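Local coordinates for protein GH26A (Muricauda sp. MAR_2010_75, PDB 6Q75) that probably hydrolyses beta-linked polysaccharides as a glycoside hydrolase of family 26, a family best known for beta-mannanases, at residues F183-K188 and D192-L197; D203-H208 and N212-V217. One frame throughout, in Å; residues are numbered along the deposited sequence.

Contact 1 (F183-K188 and D192-L197); sequences FWWGNK and DGFVKL
The amide N of Phe194 donates to Lys188 O over 2.9 Å, nearly straight at hydrogen (167°), although it comes from above the carbonyl plane. Water 1 also donates to this oxygen and accepts from Val195 N, so a second amide of the helix start is tied to the same carbonyl. Gly193 CA adds a CA-H...O contact with Lys188 O at 3.6 Å, and a CB on this glycine would collide with that oxygen. Beyond this bond the side chains meet through apolar atoms. Phe194 runs alongside Trp185, its chi1 of -179° carrying the ring away from the backbone N so that CE1 stands 4.1 Å from Trp185 CD1. Leu197 brings CD2 to within 4.0 Å of Trp185 CB. Further out, Lys188, bent at chi2 and chi4, returns its ammonium to the loop: NZ bonds Trp184 O at 3.0 Å and Gly186 O at 2.8 Å, bracing the type I turn from Phe183 to Gly186. The indole nitrogens are held elsewhere, Trp184 NE1 by Val111 O and Trp185 NE1 by His176 O. Gly193 is the N-cap of helix 194-208, and the whole is a loop-to-helix junction following strand 170-173, as in the beta-alpha loops of a TIM barrel.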
# COMPACT_ATOMS: atom_id res chain seq x y z
N PHE A 183 -6.99 9.35 -9.89
CA PHE A 183 -7.04 10.00 -8.58
C PHE A 183 -6.59 11.45 -8.67
O PHE A 183 -5.81 11.82 -9.55
CB PHE A 183 -6.15 9.25 -7.58
CG PHE A 183 -6.66 7.88 -7.19
CD1 PHE A 183 -7.97 7.68 -6.82
CD2 PHE A 183 -5.80 6.78 -7.20
CE1 PHE A 183 -8.43 6.42 -6.44
CE2 PHE A 183 -6.25 5.52 -6.86
CZ PHE A 183 -7.56 5.34 -6.46
N TRP A 184 -7.04 12.28 -7.71
CA TRP A 184 -6.66 13.69 -7.78
C TRP A 184 -5.16 13.89 -7.64
O TRP A 184 -4.62 14.88 -8.15
CB TRP A 184 -7.41 14.51 -6.71
CG TRP A 184 -7.11 14.18 -5.27
CD1 TRP A 184 -7.85 13.41 -4.44
CD2 TRP A 184 -6.02 14.70 -4.49
NE1 TRP A 184 -7.27 13.38 -3.18
CE2 TRP A 184 -6.15 14.17 -3.19
CE3 TRP A 184 -4.93 15.54 -4.77
CZ2 TRP A 184 -5.23 14.44 -2.16
CZ3 TRP A 184 -4.03 15.82 -3.74
CH2 TRP A 184 -4.18 15.26 -2.46
N TRP A 185 -4.46 12.99 -6.97
CA TRP A 185 -3.02 13.08 -6.84
C TRP A 185 -2.28 12.42 -8.00
O TRP A 185 -1.04 12.33 -7.98
CB TRP A 185 -2.57 12.46 -5.51
CG TRP A 185 -2.90 11.00 -5.40
CD1 TRP A 185 -2.16 9.94 -5.87
CD2 TRP A 185 -4.02 10.43 -4.72
NE1 TRP A 185 -2.77 8.75 -5.56
CE2 TRP A 185 -3.91 9.02 -4.86
CE3 TRP A 185 -5.12 10.97 -4.05
CZ2 TRP A 185 -4.85 8.15 -4.33
CZ3 TRP A 185 -6.06 10.12 -3.52
CH2 TRP A 185 -5.93 8.71 -3.67
N GLY A 186 -3.01 11.94 -9.01
CA GLY A 186 -2.41 11.19 -10.09
C GLY A 186 -1.93 12.05 -11.24
O GLY A 186 -2.40 13.17 -11.46
N ASN A 187 -0.97 11.49 -11.98
CA ASN A 187 -0.38 12.12 -13.16
C ASN A 187 0.07 13.56 -12.90
O ASN A 187 -0.21 14.46 -13.68
CB ASN A 187 -1.36 12.10 -14.33
CG ASN A 187 -0.71 12.49 -15.64
OD1 ASN A 187 0.48 12.27 -15.83
ND2 ASN A 187 -1.48 13.08 -16.54
N LYS A 188 0.79 13.78 -11.79
CA LYS A 188 1.38 15.07 -11.47
C LYS A 188 2.87 14.97 -11.73
O LYS A 188 3.63 14.49 -10.89
CB LYS A 188 1.08 15.45 -10.03
CG LYS A 188 -0.42 15.52 -9.74
CD LYS A 188 -1.08 16.74 -10.43
CE LYS A 188 -2.59 16.79 -10.11
NZ LYS A 188 -3.40 15.72 -10.73
N ASP A 192 7.78 19.74 -9.17
CA ASP A 192 6.74 20.28 -8.32
C ASP A 192 5.48 19.42 -8.33
O ASP A 192 4.45 19.85 -7.80
CB ASP A 192 6.42 21.72 -8.72
CG ASP A 192 7.61 22.65 -8.52
OD1 ASP A 192 8.42 22.38 -7.60
OD2 ASP A 192 7.74 23.63 -9.28
N GLY A 193 5.56 18.21 -8.88
CA GLY A 193 4.42 17.33 -8.89
C GLY A 193 4.41 16.33 -7.76
O GLY A 193 4.64 16.66 -6.60
N PHE A 194 4.14 15.07 -8.10
CA PHE A 194 3.90 14.06 -7.08
C PHE A 194 5.06 13.95 -6.11
O PHE A 194 4.85 13.75 -4.91
CB PHE A 194 3.65 12.70 -7.72
CG PHE A 194 3.36 11.63 -6.72
CD1 PHE A 194 2.10 11.53 -6.15
CD2 PHE A 194 4.36 10.76 -6.29
CE1 PHE A 194 1.82 10.53 -5.21
CE2 PHE A 194 4.10 9.77 -5.34
CZ PHE A 194 2.83 9.66 -4.79
N VAL A 195 6.29 14.03 -6.61
CA VAL A 195 7.42 13.74 -5.72
C VAL A 195 7.46 14.75 -4.59
O VAL A 195 7.95 14.44 -3.50
CB VAL A 195 8.76 13.69 -6.48
CG1 VAL A 195 8.75 12.55 -7.52
CG2 VAL A 195 9.12 15.03 -7.09
N LYS A 196 6.94 15.96 -4.82
CA LYS A 196 6.93 16.96 -3.77
C LYS A 196 5.84 16.68 -2.74
O LYS A 196 6.04 16.94 -1.54
CB LYS A 196 6.77 18.36 -4.37
CG LYS A 196 6.93 19.49 -3.35
CD LYS A 196 6.68 20.86 -3.95
CE LYS A 196 7.41 21.95 -3.13
NZ LYS A 196 7.50 23.27 -3.82
N LEU A 197 4.69 16.15 -3.18
CA LEU A 197 3.69 15.68 -2.23
C LEU A 197 4.23 14.53 -1.38
O LEU A 197 4.03 14.50 -0.16
CB LEU A 197 2.41 15.24 -2.98
CG LEU A 197 1.35 14.54 -2.12
CD1 LEU A 197 0.90 15.50 -0.99
CD2 LEU A 197 0.11 14.09 -2.96
O HOH W 1 6.60 14.22 -9.69

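Contact 2 (D203-H208 and N212-V217); sequences DRLVNH and NNLIWV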
# COMPACT_ATOMS: atom_id res chain seq x y z
N ASP A 203 7.97 14.15 5.39
CA ASP A 203 8.41 15.09 6.42
C ASP A 203 7.39 15.19 7.55
O ASP A 203 7.77 15.21 8.73
CB ASP A 203 8.69 16.46 5.79
CG ASP A 203 9.14 17.50 6.81
OD1 ASP A 203 10.25 17.37 7.38
OD2 ASP A 203 8.39 18.48 7.01
N ARG A 204 6.10 15.28 7.23
CA ARG A 204 5.14 15.47 8.31
C ARG A 204 5.05 14.22 9.18
O ARG A 204 4.98 14.30 10.40
CB ARG A 204 3.76 15.84 7.77
CG ARG A 204 2.79 16.14 8.94
CD ARG A 204 1.68 17.13 8.61
NE ARG A 204 1.05 17.64 9.84
CZ ARG A 204 1.41 18.75 10.48
NH1 ARG A 204 2.39 19.51 10.01
NH2 ARG A 204 0.78 19.12 11.59
N LEU A 205 5.03 13.04 8.57
CA LEU A 205 4.85 11.85 9.39
C LEU A 205 6.12 11.48 10.15
O LEU A 205 6.07 11.20 11.35
CB LEU A 205 4.41 10.70 8.49
CG LEU A 205 3.01 10.88 7.91
CD1 LEU A 205 2.64 9.55 7.19
CD2 LEU A 205 1.99 11.16 9.00
N VAL A 206 7.27 11.50 9.48
CA VAL A 206 8.50 11.04 10.12
C VAL A 206 9.09 12.12 11.02
O VAL A 206 9.54 11.84 12.14
CB VAL A 206 9.51 10.60 9.05
CG1 VAL A 206 10.88 10.24 9.69
CG2 VAL A 206 8.94 9.43 8.21
N ASN A 207 9.14 13.35 10.55
CA ASN A 207 9.83 14.36 11.34
C ASN A 207 8.89 15.09 12.29
O ASN A 207 9.25 15.32 13.45
CB ASN A 207 10.52 15.35 10.41
CG ASN A 207 11.60 14.70 9.59
OD1 ASN A 207 12.33 13.84 10.09
ND2 ASN A 207 11.71 15.10 8.34
N HIS A 208 7.70 15.48 11.84
CA HIS A 208 6.83 16.21 12.76
C HIS A 208 6.23 15.26 13.78
O HIS A 208 6.29 15.51 14.98
CB HIS A 208 5.73 16.93 11.99
CG HIS A 208 4.73 17.60 12.87
ND1 HIS A 208 5.00 18.77 13.54
CD2 HIS A 208 3.46 17.26 13.20
CE1 HIS A 208 3.94 19.12 14.24
NE2 HIS A 208 2.99 18.23 14.06
N ASN A 212 8.27 6.36 13.48
CA ASN A 212 9.39 5.54 13.08
C ASN A 212 9.02 4.10 12.79
O ASN A 212 9.92 3.28 12.57
CB ASN A 212 10.48 5.59 14.16
CG ASN A 212 10.99 7.00 14.34
OD1 ASN A 212 11.21 7.69 13.35
ND2 ASN A 212 11.15 7.44 15.58
N ASN A 213 7.75 3.75 12.87
CA ASN A 213 7.29 2.39 12.65
C ASN A 213 6.77 2.16 11.24
O ASN A 213 6.16 1.12 10.98
CB ASN A 213 6.21 2.03 13.66
CG ASN A 213 4.98 2.89 13.50
OD1 ASN A 213 5.10 4.09 13.19
ND2 ASN A 213 3.80 2.30 13.67
N LEU A 214 6.97 3.11 10.32
CA LEU A 214 6.47 2.97 8.96
C LEU A 214 7.54 2.44 8.02
O LEU A 214 8.71 2.82 8.11
CB LEU A 214 5.95 4.31 8.44
CG LEU A 214 5.02 5.08 9.39
CD1 LEU A 214 4.62 6.42 8.80
CD2 LEU A 214 3.79 4.24 9.67
N ILE A 215 7.15 1.48 7.18
CA ILE A 215 7.92 1.07 6.01
C ILE A 215 7.26 1.74 4.81
O ILE A 215 6.06 1.53 4.56
CB ILE A 215 7.93 -0.46 5.86
CG1 ILE A 215 8.80 -1.08 6.96
CG2 ILE A 215 8.45 -0.88 4.49
CD1 ILE A 215 8.56 -2.56 7.15
N TRP A 216 8.01 2.54 4.06
CA TRP A 216 7.39 3.39 3.05
C TRP A 216 7.28 2.64 1.74
O TRP A 216 8.28 2.37 1.07
CB TRP A 216 8.17 4.70 2.87
CG TRP A 216 7.89 5.62 4.04
CD1 TRP A 216 8.39 5.51 5.31
CD2 TRP A 216 6.97 6.71 4.06
NE1 TRP A 216 7.86 6.51 6.11
CE2 TRP A 216 6.99 7.25 5.36
CE3 TRP A 216 6.15 7.31 3.10
CZ2 TRP A 216 6.20 8.35 5.72
CZ3 TRP A 216 5.38 8.40 3.45
CH2 TRP A 216 5.43 8.92 4.76
N VAL A 217 6.04 2.34 1.35
CA VAL A 217 5.79 1.55 0.14
C VAL A 217 5.28 2.52 -0.91
O VAL A 217 4.17 3.06 -0.77
CB VAL A 217 4.79 0.42 0.37
CG1 VAL A 217 4.64 -0.42 -0.95
CG2 VAL A 217 5.23 -0.47 1.54
O HOH W 2 11.57 10.36 13.28
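Trp216 reaches from its strand to the helix, meeting Leu205 and Val206 with the side of its indole that runs from NE1 to CH2. From CB, with CG anti to the carbonyl carbon (chi1 -75°), the ring system extends toward 203-208. NE1 is the first atom to touch, 3.8 Å from Val206 CG2, and CE2 passes the same methyl slightly farther off. CZ2 lies between two residues, 3.9 Å from Val206 CG2 and 4.0 Å from both CB and CD1 of Leu205. At the tip, CH2 meets Leu205 CD1 at 3.8 Å. That methyl also touches Leu214 CD1 at 4.0 Å, so one leucine branch bridges two residues of the strand. Were Trp216 an alanine, Val206 CG2 would probably lose the indole it rests against, and a gap would open beside Leu205. Toward the turn the link becomes polar: water 2 donates to Val206 O at 2.8 Å and to Asn212 OD1, which also accepts from Asn25 ND2. The axes of helix 203-208 and strand 214-217 approach to 11.1 Å and run nearly antiparallel (156°). Trp172 of strand 170-173 meets the Trp216 ring edge-to-face, and Val153 of helix 144-165 touches Leu205. Ile215, which does not face this helix, is met by helix 30-40. Helix 194-208 thus packs on the outside of the parallel barrel beside helix 144-165.

Overall arrangement
From the N terminus, the chain leaves strand 170-173 and enters a loop in which 183-188 lies against 192-197; contact 1 closes the three-residue connection just before helix 194-208. The same helix then runs on to 203-208, where the chain turns again and contact 2 closes the connection into strand 214-221. The two contacts are in series, neither enclosing nor crossing the other, with centres about 18 Å apart and nearest atoms about 7 Å apart. They sit at the two ends of the helix of one beta-alpha-beta unit: contact 1 joins the incoming loop to the helix start, and contact 2 joins the helix end to the strand that pairs in parallel with 170-173 within the barrel.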